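Local coordinates for allophycocyanin beta-18 subunit apoprotein (Chroococcidiopsis thermalis PCC 7203, PDB 6HRK) that binds biliverdin covalently and fluoresces in the far red, having been derived from a cyanobacterial allophycocyanin subunit, at residues T24-S27 against Q28-E32; V37-G41 against C42-T46; T45-R48 against Y49-V53; F122-E125 against P126-I130. The protein carries 18 engineered substitutions. All coordinates share one frame; numbering follows the deposited sequence.

Contacts 1 to 3 lie together at the chromophore end of the molecule, while contact 4 is on the opposite side of the chain's centre. Contact 3, the first turns of helix 46-69, is a surface contact; the others are partly buried. Contacts 2 and 3 share Thr45 and Thr46, and each supplies an engineered cysteine bonded to biliverdin, so loop and helix hold the pigment jointly. Phe30 ties contact 1 to both neighbours, touching Val37, Ala43 and Tyr49. The chemistry varies with place: apolar packing along a helix in contact 1, a glycine-containing turn under an aromatic ring in contact 2, an N-capped helix start in contact 3, and a carboxylate-rich helix start in contact 4.

Contact 1: T24-S27 against Q28-E32; sequences TAVS and QLFQE. Engineered in segment 28-32: Gln28 (natural residue Leu).
Phe30 carries its ring on a CG anti to its own carbonyl carbon (chi1 -62°), while Val26, one turn earlier, has CG2 roughly anti to its carbonyl carbon as well and turns its other methyl, CG1, to the ring. The two side chains therefore run side by side in the same direction, and CG1 of Val26 lies 3.3 Å from CZ of Phe30 and 3.4 Å from its CE2. The backbone of Val26 takes part as well: its carbonyl O sits over one face of the ring, displaced toward the rim, 3.1 Å above the plane. That same oxygen accepts the amide of Phe30, with 3.0 Å from Phe30 N to Val26 O and an angle of 156° at the hydrogen. Leu29 N is bonded to Ala25 O at 3.0 Å, whereas the bonds at either end, from Gln28 N to Thr24 O and from Gln31 N to Ser27 O, are weak. Gln28, an engineered residue, lies against Leu103 of helix 94-115. The flank that faces the protein is apolar on this helix's side: Val26 rests on Val53 and Met56 of helix 46-69 and Phe30 on Tyr49 of the same helix, while Leu29 lies on Arg99 and Ser100 of helix 94-115. This is i to i+4 packing along the last turns of an alpha-helix, here helix 18-32 of the globin-like phycobiliprotein fold.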
loop_
_atom_site.group_PDB
_atom_site.type_symbol
_atom_site.label_atom_id
_atom_site.label_comp_id
_atom_site.label_asym_id
_atom_site.label_seq_id
_atom_site.Cartn_x
_atom_site.Cartn_y
_atom_site.Cartn_z
ATOM N N THR A 24 -10.613 4.193 0.352
ATOM C CA THR A 24 -10.281 5.612 0.187
ATOM C C THR A 24 -9.105 5.805 -0.779
ATOM O O THR A 24 -9.122 6.723 -1.604
ATOM C CB THR A 24 -9.933 6.269 1.545
ATOM O OG1 THR A 24 -10.980 6.013 2.489
ATOM C CG2 THR A 24 -9.743 7.781 1.400
ATOM N N ALA A 25 -8.089 4.948 -0.663
ATOM C CA ALA A 25 -6.911 4.996 -1.539
ATOM C C ALA A 25 -7.218 4.639 -2.995
ATOM O O ALA A 25 -6.684 5.277 -3.905
ATOM C CB ALA A 25 -5.808 4.091 -1.005
ATOM N N VAL A 26 -8.075 3.637 -3.217
ATOM C CA VAL A 26 -8.385 3.182 -4.587
ATOM C C VAL A 26 -9.260 4.222 -5.293
ATOM O O VAL A 26 -9.130 4.429 -6.499
ATOM C CB VAL A 26 -9.109 1.799 -4.693
ATOM C CG1 VAL A 26 -8.715 1.108 -5.994
ATOM C CG2 VAL A 26 -8.821 0.863 -3.525
ATOM N N SER A 27 -10.150 4.863 -4.532
ATOM C CA SER A 27 -11.013 5.925 -5.051
ATOM C C SER A 27 -10.204 7.095 -5.627
ATOM O O SER A 27 -10.476 7.546 -6.743
ATOM C CB SER A 27 -11.961 6.427 -3.955
ATOM O OG SER A 27 -12.877 7.383 -4.458
ATOM N N GLN A 28 -9.211 7.568 -4.872
ATOM C CA GLN A 28 -8.343 8.664 -5.338
ATOM C C GLN A 28 -7.353 8.199 -6.413
ATOM O O GLN A 28 -6.933 9.001 -7.246
ATOM C CB GLN A 28 -7.594 9.335 -4.175
ATOM C CG GLN A 28 -7.289 10.805 -4.441
ATOM C CD GLN A 28 -6.331 11.415 -3.438
ATOM O OE1 GLN A 28 -5.114 11.378 -3.624
ATOM N NE2 GLN A 28 -6.875 12.007 -2.381
ATOM N N LEU A 29 -6.982 6.917 -6.386
ATOM C CA LEU A 29 -6.139 6.317 -7.430
ATOM C C LEU A 29 -6.806 6.377 -8.808
ATOM O O LEU A 29 -6.157 6.737 -9.793
ATOM C CB LEU A 29 -5.788 4.862 -7.079
ATOM C CG LEU A 29 -4.803 4.109 -7.984
ATOM C CD1 LEU A 29 -3.394 4.660 -7.830
ATOM C CD2 LEU A 29 -4.831 2.617 -7.686
ATOM N N PHE A 30 -8.096 6.034 -8.870
ATOM C CA PHE A 30 -8.852 6.056 -10.133
ATOM C C PHE A 30 -9.130 7.461 -10.672
ATOM O O PHE A 30 -9.403 7.605 -11.860
ATOM C CB PHE A 30 -10.188 5.306 -10.009
ATOM C CG PHE A 30 -10.059 3.838 -9.675
ATOM C CD1 PHE A 30 -9.071 3.035 -10.251
ATOM C CD2 PHE A 30 -10.967 3.244 -8.804
ATOM C CE1 PHE A 30 -8.979 1.686 -9.938
ATOM C CE2 PHE A 30 -10.879 1.899 -8.491
ATOM C CZ PHE A 30 -9.888 1.115 -9.061
ATOM N N GLN A 31 -9.100 8.481 -9.812
ATOM C CA GLN A 31 -9.143 9.880 -10.273
ATOM C C GLN A 31 -7.880 10.234 -11.056
ATOM O O GLN A 31 -7.950 10.788 -12.152
ATOM C CB GLN A 31 -9.303 10.866 -9.105
ATOM C CG GLN A 31 -10.737 11.246 -8.775
ATOM C CD GLN A 31 -10.816 12.525 -7.954
ATOM O OE1 GLN A 31 -10.182 12.641 -6.903
ATOM N NE2 GLN A 31 -11.592 13.493 -8.435
ATOM N N GLU A 32 -6.732 9.902 -10.473
ATOM C CA GLU A 32 -5.427 10.244 -11.047
ATOM C C GLU A 32 -5.019 9.285 -12.166
ATOM O O GLU A 32 -4.322 9.692 -13.099
ATOM C CB GLU A 32 -4.360 10.266 -9.951
ATOM C CG GLU A 32 -4.659 11.249 -8.825
ATOM C CD GLU A 32 -3.695 11.126 -7.667
ATOM O OE1 GLU A 32 -2.486 10.968 -7.913
ATOM O OE2 GLU A 32 -4.140 11.198 -6.504
#

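Contact 2: V37-G41 against C42-T46; sequences VRPGG and CAYTT. Engineered in segment 37-41: Arg38 (natural residue Ser). Engineered in segment 42-46: Cys42 (natural residue Asn). With BLA (biliverdine IX alpha), chain E.
Pro39 lays its ring over one face of Tyr44, the two side chains meeting at a slant. CG of Pro39 is 4.0 Å from the centroid of the Tyr44 ring and 22° off the ring normal, a CH-pi contact, and CD of Pro39 stands 3.7 Å from CE1 of Tyr44. Val37 O lies 3.3 Å from CD1 of Tyr44, at the edge of the ring and in its plane, while Arg38 O meets CB of Tyr44 at 3.4 Å. The ring reaches this place because its CG is anti to the backbone N (chi1 177°). What presents Pro39 is a type II beta turn from Arg38, an engineered residue, to Gly41, closed by a hydrogen bond of 3.1 Å from Gly41 N to Arg38 O. Gly40 holds the third position with a positive phi of 98°, where a side chain would press on the carbonyl of Pro39. Past the turn comes the engineered Cys42, whose SG, set between the backbone N and the carbonyl carbon, is bonded covalently to CBC of biliverdin. Ala43 is buried, its CB packed on Phe30, and the backbone of Ala43 is hydrogen-bonded to that of Leu36. Residues 37-45 form most of the connection between helices 18-32 and 46-69: Val37 also rests on Phe30 of the first, and Thr45 caps the start of the second.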
loop_
_atom_site.group_PDB
_atom_site.type_symbol
_atom_site.label_atom_id
_atom_site.label_comp_id
_atom_site.label_asym_id
_atom_site.label_seq_id
_atom_site.Cartn_x
_atom_site.Cartn_y
_atom_site.Cartn_z
ATOM N N VAL A 37 -9.800 1.829 -14.750
ATOM C CA VAL A 37 -11.229 1.492 -14.843
ATOM C C VAL A 37 -11.715 1.405 -16.312
ATOM O O VAL A 37 -12.859 1.031 -16.559
ATOM C CB VAL A 37 -12.065 2.498 -14.004
ATOM C CG1 VAL A 37 -13.558 2.173 -14.028
ATOM C CG2 VAL A 37 -11.560 2.515 -12.565
ATOM N N ARG A 38 -10.849 1.748 -17.273
ATOM C CA ARG A 38 -11.111 1.534 -18.708
ATOM C C ARG A 38 -10.636 0.138 -19.135
ATOM O O ARG A 38 -9.868 -0.492 -18.405
ATOM C CB ARG A 38 -10.346 2.557 -19.552
ATOM C CG ARG A 38 -10.655 4.019 -19.284
ATOM C CD ARG A 38 -9.619 4.895 -19.978
ATOM N NE ARG A 38 -9.661 6.288 -19.525
ATOM C CZ ARG A 38 -8.649 7.162 -19.586
ATOM N NH1 ARG A 38 -7.456 6.826 -20.077
ATOM N NH2 ARG A 38 -8.833 8.406 -19.144
ATOM N N PRO A 39 -11.059 -0.337 -20.332
ATOM C CA PRO A 39 -10.528 -1.603 -20.877
ATOM C C PRO A 39 -9.002 -1.600 -21.048
ATOM O O PRO A 39 -8.436 -0.605 -21.503
ATOM C CB PRO A 39 -11.218 -1.716 -22.239
ATOM C CG PRO A 39 -12.483 -0.952 -22.081
ATOM C CD PRO A 39 -12.147 0.196 -21.177
ATOM N N GLY A 40 -8.358 -2.705 -20.674
ATOM C CA GLY A 40 -6.896 -2.785 -20.603
ATOM C C GLY A 40 -6.353 -2.575 -19.196
ATOM O O GLY A 40 -5.342 -3.175 -18.825
ATOM N N GLY A 41 -7.019 -1.723 -18.413
ATOM C CA GLY A 41 -6.609 -1.423 -17.044
ATOM C C GLY A 41 -6.800 -2.564 -16.061
ATOM O O GLY A 41 -7.601 -3.474 -16.286
ATOM N N CYS A 42 -6.080 -2.483 -14.945
ATOM C CA CYS A 42 -6.059 -3.550 -13.939
ATOM C C CYS A 42 -7.217 -3.497 -12.917
ATOM O O CYS A 42 -7.129 -4.116 -11.854
ATOM C CB CYS A 42 -4.699 -3.558 -13.227
ATOM S SG CYS A 42 -4.225 -1.978 -12.497
ATOM N N ALA A 43 -8.290 -2.764 -13.231
ATOM C CA ALA A 43 -9.539 -2.840 -12.466
ATOM C C ALA A 43 -10.791 -2.596 -13.331
ATOM O O ALA A 43 -11.791 -2.070 -12.837
ATOM C CB ALA A 43 -9.491 -1.858 -11.301
ATOM N N TYR A 44 -10.742 -2.997 -14.606
ATOM C CA TYR A 44 -11.870 -2.800 -15.529
ATOM C C TYR A 44 -13.077 -3.637 -15.109
ATOM O O TYR A 44 -14.149 -3.098 -14.830
ATOM C CB TYR A 44 -11.482 -3.139 -16.979
ATOM C CG TYR A 44 -12.645 -3.021 -17.953
ATOM C CD1 TYR A 44 -13.353 -1.826 -18.071
ATOM C CD2 TYR A 44 -13.051 -4.105 -18.738
ATOM C CE1 TYR A 44 -14.426 -1.702 -18.942
ATOM C CE2 TYR A 44 -14.125 -3.991 -19.617
ATOM C CZ TYR A 44 -14.809 -2.788 -19.714
ATOM O OH TYR A 44 -15.872 -2.657 -20.579
ATOM N N THR A 45 -12.885 -4.952 -15.058
ATOM C CA THR A 45 -13.932 -5.880 -14.630
ATOM C C THR A 45 -14.024 -5.919 -13.105
ATOM O O THR A 45 -13.163 -5.373 -12.409
ATOM C CB THR A 45 -13.658 -7.307 -15.147
ATOM O OG1 THR A 45 -12.412 -7.778 -14.621
ATOM C CG2 THR A 45 -13.597 -7.321 -16.666
ATOM N N THR A 46 -15.070 -6.568 -12.599
ATOM C CA THR A 46 -15.245 -6.787 -11.160
ATOM C C THR A 46 -14.174 -7.741 -10.614
ATOM O O THR A 46 -13.632 -7.520 -9.527
ATOM C CB THR A 46 -16.647 -7.351 -10.844
ATOM O OG1 THR A 46 -17.648 -6.500 -11.416
ATOM C CG2 THR A 46 -16.875 -7.460 -9.332
HETATM C CHA BLA E . -2.738 -10.668 -9.951
HETATM N NA BLA E . -1.352 -9.937 -7.867
HETATM C C1A BLA E . -1.715 -10.803 -8.844
HETATM C C2A BLA E . -0.903 -12.037 -8.681
HETATM C C3A BLA E . -0.072 -11.833 -7.592
HETATM C C4A BLA E . -0.389 -10.472 -7.070
HETATM C CMA BLA E . 0.939 -12.817 -7.059
HETATM C CAA BLA E . -0.977 -13.270 -9.563
HETATM C CBA BLA E . -1.553 -14.484 -8.838
HETATM C CGA BLA E . -2.896 -14.193 -8.215
HETATM O O1A BLA E . -2.935 -13.915 -6.998
HETATM O O2A BLA E . -3.916 -14.241 -8.933
HETATM C CHB BLA E . 0.255 -9.748 -5.899
HETATM N NB BLA E . -0.062 -11.772 -4.328
HETATM C C1B BLA E . 0.400 -10.519 -4.599
HETATM C C2B BLA E . 1.058 -9.982 -3.472
HETATM C C3B BLA E . 1.031 -10.908 -2.434
HETATM C C4B BLA E . 0.301 -12.028 -3.062
HETATM C CMB BLA E . 1.687 -8.611 -3.410
HETATM O OB BLA E . -0.019 -13.307 -2.389
HETATM C CAB BLA E . 1.623 -10.756 -1.043
HETATM C CBB BLA E . 1.030 -11.722 -0.039
HETATM N NC BLA E . -2.407 -5.025 -8.588
HETATM C C1C BLA E . -2.004 -3.955 -7.904
HETATM C C2C BLA E . -2.782 -2.763 -8.373
HETATM C C3C BLA E . -4.050 -3.481 -8.805
HETATM C C4C BLA E . -3.539 -4.778 -9.456
HETATM C CMC BLA E . -2.993 -1.708 -7.294
HETATM O OC BLA E . -1.187 -3.934 -6.998
HETATM C CAC BLA E . -5.076 -2.628 -9.567
HETATM C CBC BLA E . -4.653 -2.295 -10.978
HETATM C CHD BLA E . -4.573 -5.893 -9.384
HETATM N ND BLA E . -3.475 -8.215 -9.427
HETATM C C1D BLA E . -4.299 -7.265 -9.955
HETATM C C2D BLA E . -4.989 -7.839 -11.139
HETATM C C3D BLA E . -4.442 -9.203 -11.273
HETATM C C4D BLA E . -3.490 -9.370 -10.147
HETATM C CMD BLA E . -5.998 -7.178 -12.041
HETATM C CAD BLA E . -4.789 -10.230 -12.323
HETATM C CBD BLA E . -4.054 -9.972 -13.625
HETATM C CGD BLA E . -4.532 -10.994 -14.625
HETATM O O1D BLA E . -3.750 -11.912 -14.945
HETATM O O2D BLA E . -5.691 -10.886 -15.085
#

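Contact 3: T45-R48 against Y49-V53; sequences TTRR and YNMCV. Engineered in segment 49-53: Cys52 (natural residue Tyr). With BLA (biliverdine IX alpha), chain E.
Thr46 O takes the amide of Asn50 in a nearly straight bond, 2.8 Å from Asn50 N to Thr46 O with 169° at the hydrogen. The two side chains run alongside each other, pointing the same way, CG2 of Thr46 lying 3.6 Å from ND2 of Asn50. The helix is started by Thr45, an N-cap whose OG1 accepts Arg48 N at 3.2 Å while its carbonyl O receives Tyr49 N at 3.0 Å. One residue further along, Met51 crosses Arg47 at a slant. A bend at chi3 (-69°) brings its CE over one face of the Arg47 guanidinium, toward the rim, and to 3.6 Å from CG of Arg47. The same methyl is 3.7 Å from CAD of biliverdin, so Met51 fills the angle between arginine and pigment. Without the thioether, as with an alanine here, that guanidinium face and the propionate-bearing side of the pigment would probably lose their shared apolar neighbour, leaving Arg47 more mobile. Arg48 brings CB to 3.7 Å from CMD of biliverdin, and the propionate oxygen O2D of biliverdin lies off the edge of the Arg48 guanidinium, near its plane, but not within bonding distance. Cys52, an engineered residue held by Cys52 N to Arg48 O at 2.8 Å, is joined through SG to CAC of the pigment. Away from the chromophore, this first part of helix 46-69 packs on helix 18-32, where Val53 meets Val22 and Lys23.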
loop_
_atom_site.group_PDB
_atom_site.type_symbol
_atom_site.label_atom_id
_atom_site.label_comp_id
_atom_site.label_asym_id
_atom_site.label_seq_id
_atom_site.Cartn_x
_atom_site.Cartn_y
_atom_site.Cartn_z
ATOM N N THR A 45 -12.885 -4.952 -15.058
ATOM C CA THR A 45 -13.932 -5.880 -14.630
ATOM C C THR A 45 -14.024 -5.919 -13.105
ATOM O O THR A 45 -13.163 -5.373 -12.409
ATOM C CB THR A 45 -13.658 -7.307 -15.147
ATOM O OG1 THR A 45 -12.412 -7.778 -14.621
ATOM C CG2 THR A 45 -13.597 -7.321 -16.666
ATOM N N THR A 46 -15.070 -6.568 -12.599
ATOM C CA THR A 46 -15.245 -6.787 -11.160
ATOM C C THR A 46 -14.174 -7.741 -10.614
ATOM O O THR A 46 -13.632 -7.520 -9.527
ATOM C CB THR A 46 -16.647 -7.351 -10.844
ATOM O OG1 THR A 46 -17.648 -6.500 -11.416
ATOM C CG2 THR A 46 -16.875 -7.460 -9.332
ATOM N N ARG A 47 -13.882 -8.796 -11.375
ATOM C CA ARG A 47 -12.810 -9.741 -11.051
ATOM C C ARG A 47 -11.473 -9.025 -10.829
ATOM O O ARG A 47 -10.822 -9.227 -9.802
ATOM C CB ARG A 47 -12.676 -10.784 -12.168
ATOM C CG ARG A 47 -11.526 -11.763 -11.995
ATOM C CD ARG A 47 -11.676 -12.975 -12.894
ATOM N NE ARG A 47 -10.496 -13.838 -12.823
ATOM C CZ ARG A 47 -10.230 -14.713 -11.848
ATOM N NH1 ARG A 47 -11.059 -14.883 -10.812
ATOM N NH2 ARG A 47 -9.112 -15.434 -11.911
ATOM N N ARG A 48 -11.088 -8.187 -11.789
ATOM C CA ARG A 48 -9.852 -7.404 -11.694
ATOM C C ARG A 48 -9.877 -6.392 -10.552
ATOM O O ARG A 48 -8.876 -6.242 -9.851
ATOM C CB ARG A 48 -9.559 -6.679 -13.011
ATOM C CG ARG A 48 -9.163 -7.610 -14.141
ATOM C CD ARG A 48 -9.074 -6.870 -15.461
ATOM N NE ARG A 48 -8.536 -7.719 -16.521
ATOM C CZ ARG A 48 -8.571 -7.442 -17.827
ATOM N NH1 ARG A 48 -9.127 -6.317 -18.285
ATOM N NH2 ARG A 48 -8.042 -8.307 -18.689
ATOM N N TYR A 49 -11.006 -5.702 -10.370
ATOM C CA TYR A 49 -11.149 -4.728 -9.278
ATOM C C TYR A 49 -10.994 -5.386 -7.909
ATOM O O TYR A 49 -10.281 -4.863 -7.047
ATOM C CB TYR A 49 -12.495 -3.989 -9.342
ATOM C CG TYR A 49 -12.749 -3.126 -8.119
ATOM C CD1 TYR A 49 -12.123 -1.888 -7.975
ATOM C CD2 TYR A 49 -13.583 -3.565 -7.088
ATOM C CE1 TYR A 49 -12.341 -1.102 -6.850
ATOM C CE2 TYR A 49 -13.804 -2.786 -5.958
ATOM C CZ TYR A 49 -13.181 -1.554 -5.847
ATOM O OH TYR A 49 -13.386 -0.771 -4.736
ATOM N N ASN A 50 -11.673 -6.520 -7.719
ATOM C CA ASN A 50 -11.555 -7.311 -6.488
ATOM C C ASN A 50 -10.118 -7.710 -6.171
ATOM O O ASN A 50 -9.676 -7.567 -5.033
ATOM C CB ASN A 50 -12.435 -8.569 -6.549
ATOM C CG ASN A 50 -13.896 -8.289 -6.227
ATOM O OD1 ASN A 50 -14.215 -7.416 -5.421
ATOM N ND2 ASN A 50 -14.791 -9.052 -6.839
ATOM N N MET A 51 -9.399 -8.204 -7.175
ATOM C CA MET A 51 -7.973 -8.525 -7.020
ATOM C C MET A 51 -7.102 -7.271 -6.827
ATOM O O MET A 51 -6.045 -7.346 -6.205
ATOM C CB MET A 51 -7.467 -9.359 -8.203
ATOM C CG MET A 51 -8.036 -10.771 -8.220
ATOM S SD MET A 51 -7.381 -11.808 -9.539
ATOM C CE MET A 51 -8.127 -11.020 -10.959
ATOM N N CYS A 52 -7.557 -6.133 -7.354
ATOM C CA CYS A 52 -6.888 -4.840 -7.165
ATOM C C CYS A 52 -6.965 -4.297 -5.739
ATOM O O CYS A 52 -5.965 -3.779 -5.229
ATOM C CB CYS A 52 -7.404 -3.802 -8.178
ATOM S SG CYS A 52 -6.296 -2.415 -8.518
ATOM N N VAL A 53 -8.131 -4.404 -5.101
ATOM C CA VAL A 53 -8.256 -4.059 -3.670
ATOM C C VAL A 53 -7.593 -5.110 -2.771
ATOM O O VAL A 53 -7.023 -4.768 -1.730
ATOM C CB VAL A 53 -9.718 -3.783 -3.220
ATOM C CG1 VAL A 53 -10.253 -2.523 -3.895
ATOM C CG2 VAL A 53 -10.651 -4.974 -3.450
HETATM C CHA BLA E . -2.738 -10.668 -9.951
HETATM N NA BLA E . -1.352 -9.937 -7.867
HETATM C C1A BLA E . -1.715 -10.803 -8.844
HETATM C C2A BLA E . -0.903 -12.037 -8.681
HETATM C C3A BLA E . -0.072 -11.833 -7.592
HETATM C C4A BLA E . -0.389 -10.472 -7.070
HETATM C CMA BLA E . 0.939 -12.817 -7.059
HETATM C CAA BLA E . -0.977 -13.270 -9.563
HETATM C CBA BLA E . -1.553 -14.484 -8.838
HETATM C CGA BLA E . -2.896 -14.193 -8.215
HETATM O O1A BLA E . -2.935 -13.915 -6.998
HETATM O O2A BLA E . -3.916 -14.241 -8.933
HETATM C CHB BLA E . 0.255 -9.748 -5.899
HETATM N NB BLA E . -0.062 -11.772 -4.328
HETATM C C1B BLA E . 0.400 -10.519 -4.599
HETATM C C2B BLA E . 1.058 -9.982 -3.472
HETATM C C3B BLA E . 1.031 -10.908 -2.434
HETATM C C4B BLA E . 0.301 -12.028 -3.062
HETATM C CMB BLA E . 1.687 -8.611 -3.410
HETATM O OB BLA E . -0.019 -13.307 -2.389
HETATM C CAB BLA E . 1.623 -10.756 -1.043
HETATM C CBB BLA E . 1.030 -11.722 -0.039
HETATM N NC BLA E . -2.407 -5.025 -8.588
HETATM C C1C BLA E . -2.004 -3.955 -7.904
HETATM C C2C BLA E . -2.782 -2.763 -8.373
HETATM C C3C BLA E . -4.050 -3.481 -8.805
HETATM C C4C BLA E . -3.539 -4.778 -9.456
HETATM C CMC BLA E . -2.993 -1.708 -7.294
HETATM O OC BLA E . -1.187 -3.934 -6.998
HETATM C CAC BLA E . -5.076 -2.628 -9.567
HETATM C CBC BLA E . -4.653 -2.295 -10.978
HETATM C CHD BLA E . -4.573 -5.893 -9.384
HETATM N ND BLA E . -3.475 -8.215 -9.427
HETATM C C1D BLA E . -4.299 -7.265 -9.955
HETATM C C2D BLA E . -4.989 -7.839 -11.139
HETATM C C3D BLA E . -4.442 -9.203 -11.273
HETATM C C4D BLA E . -3.490 -9.370 -10.147
HETATM C CMD BLA E . -5.998 -7.178 -12.041
HETATM C CAD BLA E . -4.789 -10.230 -12.323
HETATM C CBD BLA E . -4.054 -9.972 -13.625
HETATM C CGD BLA E . -4.532 -10.994 -14.625
HETATM O O1D BLA E . -3.750 -11.912 -14.945
HETATM O O2D BLA E . -5.691 -10.886 -15.085
#

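Contact 4: F122-E125 against P126-I130. Engineered in segment 126-130: Ile130 (natural residue Val).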
loop_
_atom_site.group_PDB
_atom_site.type_symbol
_atom_site.label_atom_id
_atom_site.label_comp_id
_atom_site.label_asym_id
_atom_site.label_seq_id
_atom_site.Cartn_x
_atom_site.Cartn_y
_atom_site.Cartn_z
ATOM N N PHE A 122 8.713 7.149 11.159
ATOM C CA PHE A 122 8.931 5.686 11.052
ATOM C C PHE A 122 7.873 4.891 10.264
ATOM O O PHE A 122 8.189 3.849 9.689
ATOM C CB PHE A 122 9.090 5.063 12.453
ATOM C CG PHE A 122 7.828 5.073 13.282
ATOM C CD1 PHE A 122 6.929 4.008 13.223
ATOM C CD2 PHE A 122 7.542 6.137 14.135
ATOM C CE1 PHE A 122 5.768 4.011 13.985
ATOM C CE2 PHE A 122 6.384 6.145 14.900
ATOM C CZ PHE A 122 5.494 5.082 14.825
ATOM N N VAL A 123 6.629 5.370 10.271
ATOM C CA VAL A 123 5.527 4.762 9.505
ATOM C C VAL A 123 5.782 4.724 7.992
ATOM O O VAL A 123 5.336 3.793 7.325
ATOM C CB VAL A 123 4.176 5.467 9.833
ATOM C CG1 VAL A 123 3.078 5.162 8.815
ATOM C CG2 VAL A 123 3.722 5.056 11.224
ATOM N N ASP A 124 6.495 5.721 7.470
ATOM C CA ASP A 124 6.784 5.823 6.029
ATOM C C ASP A 124 7.567 4.626 5.466
ATOM O O ASP A 124 7.283 4.157 4.361
ATOM C CB ASP A 124 7.572 7.112 5.732
ATOM C CG ASP A 124 6.775 8.384 6.017
ATOM O OD1 ASP A 124 5.751 8.323 6.734
ATOM O OD2 ASP A 124 7.185 9.457 5.522
ATOM N N GLU A 125 8.534 4.144 6.245
ATOM C CA GLU A 125 9.548 3.170 5.793
ATOM C C GLU A 125 9.072 2.028 4.861
ATOM O O GLU A 125 9.555 1.936 3.729
ATOM C CB GLU A 125 10.320 2.622 7.011
ATOM C CG GLU A 125 11.092 1.335 6.767
ATOM C CD GLU A 125 12.003 0.958 7.914
ATOM O OE1 GLU A 125 11.845 1.473 9.042
ATOM O OE2 GLU A 125 12.875 0.109 7.667
ATOM N N PRO A 126 8.152 1.153 5.327
ATOM C CA PRO A 126 7.737 0.026 4.476
ATOM C C PRO A 126 6.835 0.395 3.290
ATOM O O PRO A 126 6.696 -0.411 2.367
ATOM C CB PRO A 126 6.990 -0.879 5.451
ATOM C CG PRO A 126 6.427 0.056 6.456
ATOM C CD PRO A 126 7.487 1.103 6.642
ATOM N N PHE A 127 6.223 1.581 3.324
ATOM C CA PHE A 127 5.466 2.104 2.182
ATOM C C PHE A 127 6.436 2.569 1.102
ATOM O O PHE A 127 6.286 2.209 -0.064
ATOM C CB PHE A 127 4.552 3.265 2.595
ATOM C CG PHE A 127 3.410 2.862 3.485
ATOM C CD1 PHE A 127 3.573 2.798 4.860
ATOM C CD2 PHE A 127 2.162 2.567 2.951
ATOM C CE1 PHE A 127 2.521 2.436 5.691
ATOM C CE2 PHE A 127 1.104 2.205 3.771
ATOM C CZ PHE A 127 1.283 2.137 5.143
ATOM N N ASP A 128 7.427 3.364 1.508
ATOM C CA ASP A 128 8.498 3.821 0.610
ATOM C C ASP A 128 9.430 2.694 0.138
ATOM O O ASP A 128 9.995 2.783 -0.953
ATOM C CB ASP A 128 9.342 4.921 1.276
ATOM C CG ASP A 128 8.575 6.222 1.484
ATOM O OD1 ASP A 128 7.617 6.510 0.735
ATOM O OD2 ASP A 128 8.953 6.979 2.402
ATOM N N TYR A 129 9.604 1.657 0.957
ATOM C CA TYR A 129 10.463 0.525 0.598
ATOM C C TYR A 129 9.805 -0.355 -0.463
ATOM O O TYR A 129 10.410 -0.642 -1.500
ATOM C CB TYR A 129 10.814 -0.313 1.830
ATOM C CG TYR A 129 11.677 -1.516 1.512
ATOM C CD1 TYR A 129 12.986 -1.358 1.066
ATOM C CD2 TYR A 129 11.178 -2.814 1.643
ATOM C CE1 TYR A 129 13.780 -2.458 0.766
ATOM C CE2 TYR A 129 11.963 -3.918 1.349
ATOM C CZ TYR A 129 13.262 -3.736 0.911
ATOM O OH TYR A 129 14.040 -4.831 0.618
ATOM N N ILE A 130 8.570 -0.776 -0.197
ATOM C CA ILE A 130 7.795 -1.591 -1.144
ATOM C C ILE A 130 7.554 -0.819 -2.450
ATOM O O ILE A 130 7.661 -1.396 -3.532
ATOM C CB ILE A 130 6.455 -2.081 -0.524
ATOM C CG1 ILE A 130 6.729 -3.075 0.617
ATOM C CG2 ILE A 130 5.569 -2.750 -1.574
ATOM C CD1 ILE A 130 5.532 -3.364 1.498
#
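The start of helix 125-134 is built by Asp124, Glu125 and the residues that follow them. Asp124 O receives two amides: a bond from Asp128 N, 3.0 Å long and 174° at the hydrogen, and a weak one from Phe127 N. Glu125 O then accepts Tyr129 N at 2.8 Å. Pro126, which has no N-H to give, fits the first turn of a helix, and its CD lies 3.5 Å from Val123 O. With CG placed opposite its carbonyl carbon and beside the backbone N (chi1 -68°), the ring of Phe127 points alongside Val123, with CE1 4.2 Å from Val123 CG1, and turns its edge to the backbone, CD1 standing 3.2 Å from Val123 O in the ring plane. Within the helical, globin-related bundle the ring is buried between helices 46-69 and 94-115, against Cys63, Ile101 and Lys105. Replacing Phe127 by an alanine is likely to open a gap between those helices and leave Val123 without its aromatic neighbour. The carboxylates of Asp124 and Asp128 come close, OD2 to OD2 at 4.4 Å, and their mutual repulsion is probably offset by salt bridges of Asp124 to Lys109 and of Asp128 to Lys105.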